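Local coordinates for monosaccharide ABC transporter substrate-binding protein, CUT2 family (Bradyrhizobium sp., PDB 4YHS), which probably binds a sugar or related small solute in the periplasm and delivers it to a CUT2-family ABC importer, at residues A[103-106]-A[107-111]. Numbering follows the deposited sequence. Where two conformers were deposited one is given.
Sequences NKQI and SQIED
N103 accepts the amide proton of S107 on its backbone carbonyl, N103 O to S107 N 3.1 Å, the first of four i to i+4 bonds that join 103-106 to 107-111 along an alpha-helix. Helix 102-115 follows strand 90-95 and leads into strand 119-122, which both pair parallel with strand 60-65, on opposite flanks of it, in the alternating alpha/beta plan of periplasmic binding proteins. It is a worked example of how an amphipathic helix divides its side chains between sheet and solvent.

At K104 the carbonyl oxygen takes the amide of Q108; S107 OG lies 2.9 Å from K104 O in one of two serine conformers, a doubtful second donor because N103 O competes for its hydrogen. The aliphatic part of the lysine, with CG anti to the backbone N (chi1 168°) and bends further out, runs across the glutamine stem, K104 CD to Q108 CG 3.7 Å. Q108 stays extended beyond CG, and its NE2 is hydrogen-bonded to the carbonyl of E95 at the end of strand 90-95.

Q105 turns inward. Its methylenes meet the next turn where Q105 CG touches I109 CD1 at 3.7 Å, while the buried amide is satisfied at both ends: OE1 receives the N-H of I125, and NE2 gives to S64 OG and G123 O. The glutamine thus ties the helix to the region around the ends of strands 60-65 and 119-122. I109, beside it, packs on I122 and on V133 and I137 of helix 131-138.

I106 O accepts E110 N at 2.9 Å, an almost straight bond with 170° at the hydrogen. The two side chains run alongside each other, pointing the same way, and the branch methyl I106 CG2 lies 4.0 Å from the carboxylate carbon E110 CD.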
ATOM      1  N   ASN A 103     -16.475   1.506 -15.610  1.00 22.38           N
ATOM      2  CA  ASN A 103     -16.738   1.459 -17.047  1.00 26.61           C
ATOM      3  C   ASN A 103     -15.723   2.235 -17.865  1.00 26.40           C
ATOM      4  O   ASN A 103     -15.388   1.838 -18.981  1.00 26.39           O
ATOM      5  CB  ASN A 103     -18.136   1.972 -17.341  1.00 24.92           C
ATOM      6  CG  ASN A 103     -19.199   1.034 -16.845  1.00 38.78           C
ATOM      7  OD1 ASN A 103     -18.973  -0.173 -16.748  1.00 45.70           O
ATOM      8  ND2 ASN A 103     -20.367   1.580 -16.511  1.00 41.55           N
ATOM      9  N   LYS A 104     -15.195   3.317 -17.305  1.00 21.54           N
ATOM     10  CA  LYS A 104     -14.177   4.092 -18.010  1.00 23.80           C
ATOM     11  C   LYS A 104     -12.858   3.311 -17.998  1.00 18.09           C
ATOM     12  O   LYS A 104     -12.129   3.298 -18.980  1.00 22.48           O
ATOM     13  CB  LYS A 104     -14.022   5.477 -17.400  1.00 27.46           C
ATOM     14  CG  LYS A 104     -12.808   6.240 -17.868  1.00 23.94           C
ATOM     15  CD  LYS A 104     -12.868   6.551 -19.343  1.00 25.36           C
ATOM     16  CE  LYS A 104     -13.713   7.796 -19.615  1.00 52.78           C
ATOM     17  NZ  LYS A 104     -13.103   8.626 -20.697  1.00 65.40           N
ATOM     18  N   GLN A 105     -12.576   2.599 -16.918  1.00 20.64           N
ATOM     19  CA  GLN A 105     -11.351   1.821 -16.879  1.00 20.23           C
ATOM     20  C   GLN A 105     -11.427   0.689 -17.907  1.00 18.00           C
ATOM     21  O   GLN A 105     -10.465   0.423 -18.614  1.00 19.64           O
ATOM     22  CB  GLN A 105     -11.086   1.278 -15.486  1.00 15.64           C
ATOM     23  CG  GLN A 105      -9.832   0.430 -15.442  1.00 15.64           C
ATOM     24  CD  GLN A 105      -9.386   0.126 -14.054  1.00 20.10           C
ATOM     25  OE1 GLN A 105     -10.181  -0.301 -13.229  1.00 16.18           O
ATOM     26  NE2 GLN A 105      -8.089   0.340 -13.778  1.00 19.29           N
ATOM     27  N   ILE A 106     -12.592   0.060 -18.037  1.00 20.36           N
ATOM     28  CA  ILE A 106     -12.768  -0.966 -19.036  1.00 18.73           C
ATOM     29  C   ILE A 106     -12.506  -0.404 -20.436  1.00 23.57           C
ATOM     30  O   ILE A 106     -11.739  -0.997 -21.195  1.00 21.99           O
ATOM     31  CB  ILE A 106     -14.160  -1.606 -18.920  1.00 20.29           C
ATOM     32  CG1 ILE A 106     -14.232  -2.415 -17.614  1.00 21.20           C
ATOM     33  CG2 ILE A 106     -14.450  -2.502 -20.122  1.00 25.58           C
ATOM     34  CD1 ILE A 106     -15.619  -2.964 -17.309  1.00 30.67           C
ATOM     35  N   SER A 107     -13.113   0.738 -20.767  0.50 23.28           N
ATOM     36  CA  SER A 107     -12.945   1.324 -22.094  0.50 23.78           C
ATOM     37  C   SER A 107     -11.494   1.773 -22.329  0.50 24.34           C
ATOM     38  O   SER A 107     -10.967   1.606 -23.430  0.50 25.00           O
ATOM     39  CB  SER A 107     -13.914   2.503 -22.304  0.50 25.65           C
ATOM     40  OG  SER A 107     -13.831   3.459 -21.264  0.50 25.98           O
ATOM     41  N   GLN A 108     -10.849   2.324 -21.303  1.00 23.85           N
ATOM     42  CA  GLN A 108      -9.461   2.785 -21.435  1.00 20.67           C
ATOM     43  C   GLN A 108      -8.500   1.616 -21.705  1.00 31.36           C
ATOM     44  O   GLN A 108      -7.590   1.724 -22.540  1.00 22.61           O
ATOM     45  CB  GLN A 108      -9.020   3.552 -20.183  1.00 18.95           C
ATOM     46  CG  GLN A 108      -9.601   4.931 -20.061  1.00 20.15           C
ATOM     47  CD  GLN A 108      -9.148   5.636 -18.798  1.00 20.61           C
ATOM     48  OE1 GLN A 108      -9.135   5.053 -17.713  1.00 22.74           O
ATOM     49  NE2 GLN A 108      -8.788   6.910 -18.933  1.00 24.05           N
ATOM     50  N   ILE A 109      -8.703   0.504 -21.003  1.00 20.97           N
ATOM     51  CA  ILE A 109      -7.958  -0.733 -21.271  1.00 22.04           C
ATOM     52  C   ILE A 109      -8.270  -1.298 -22.670  1.00 23.85           C
ATOM     53  O   ILE A 109      -7.357  -1.644 -23.428  1.00 24.45           O
ATOM     54  CB  ILE A 109      -8.266  -1.822 -20.182  1.00 20.84           C
ATOM     55  CG1 ILE A 109      -7.664  -1.402 -18.838  1.00 16.49           C
ATOM     56  CG2 ILE A 109      -7.765  -3.194 -20.609  1.00 29.87           C
ATOM     57  CD1 ILE A 109      -8.253  -2.137 -17.593  1.00 21.78           C
ATOM     58  N   GLU A 110      -9.546  -1.407 -23.020  1.00 23.92           N
ATOM     59  CA  GLU A 110      -9.905  -1.884 -24.355  1.00 21.22           C
ATOM     60  C   GLU A 110      -9.207  -1.023 -25.413  1.00 21.17           C
ATOM     61  O   GLU A 110      -8.649  -1.535 -26.386  1.00 25.57           O
ATOM     62  CB  GLU A 110     -11.408  -1.842 -24.578  1.00 25.13           C
ATOM     63  CG  GLU A 110     -12.182  -2.929 -23.877  1.00 30.38           C
ATOM     64  CD  GLU A 110     -13.671  -2.790 -24.041  1.00 36.18           C
ATOM     65  OE1 GLU A 110     -14.183  -1.645 -24.137  1.00 32.52           O
ATOM     66  OE2 GLU A 110     -14.329  -3.842 -24.084  1.00 37.74           O
ATOM     67  N   ASP A 111      -9.248   0.287 -25.198  1.00 20.85           N
ATOM     68  CA  ASP A 111      -8.675   1.216 -26.159  1.00 22.25           C
ATOM     69  C   ASP A 111      -7.147   1.091 -26.231  1.00 20.86           C
ATOM     70  O   ASP A 111      -6.591   1.164 -27.332  1.00 23.51           O
ATOM     71  CB  ASP A 111      -9.083   2.646 -25.813  1.00 23.80           C
ATOM     72  CG  ASP A 111     -10.570   2.907 -26.023  1.00 26.94           C
ATOM     73  OD1 ASP A 111     -11.285   2.077 -26.627  1.00 29.36           O
ATOM     74  OD2 ASP A 111     -11.017   3.980 -25.597  1.00 24.87           O
TER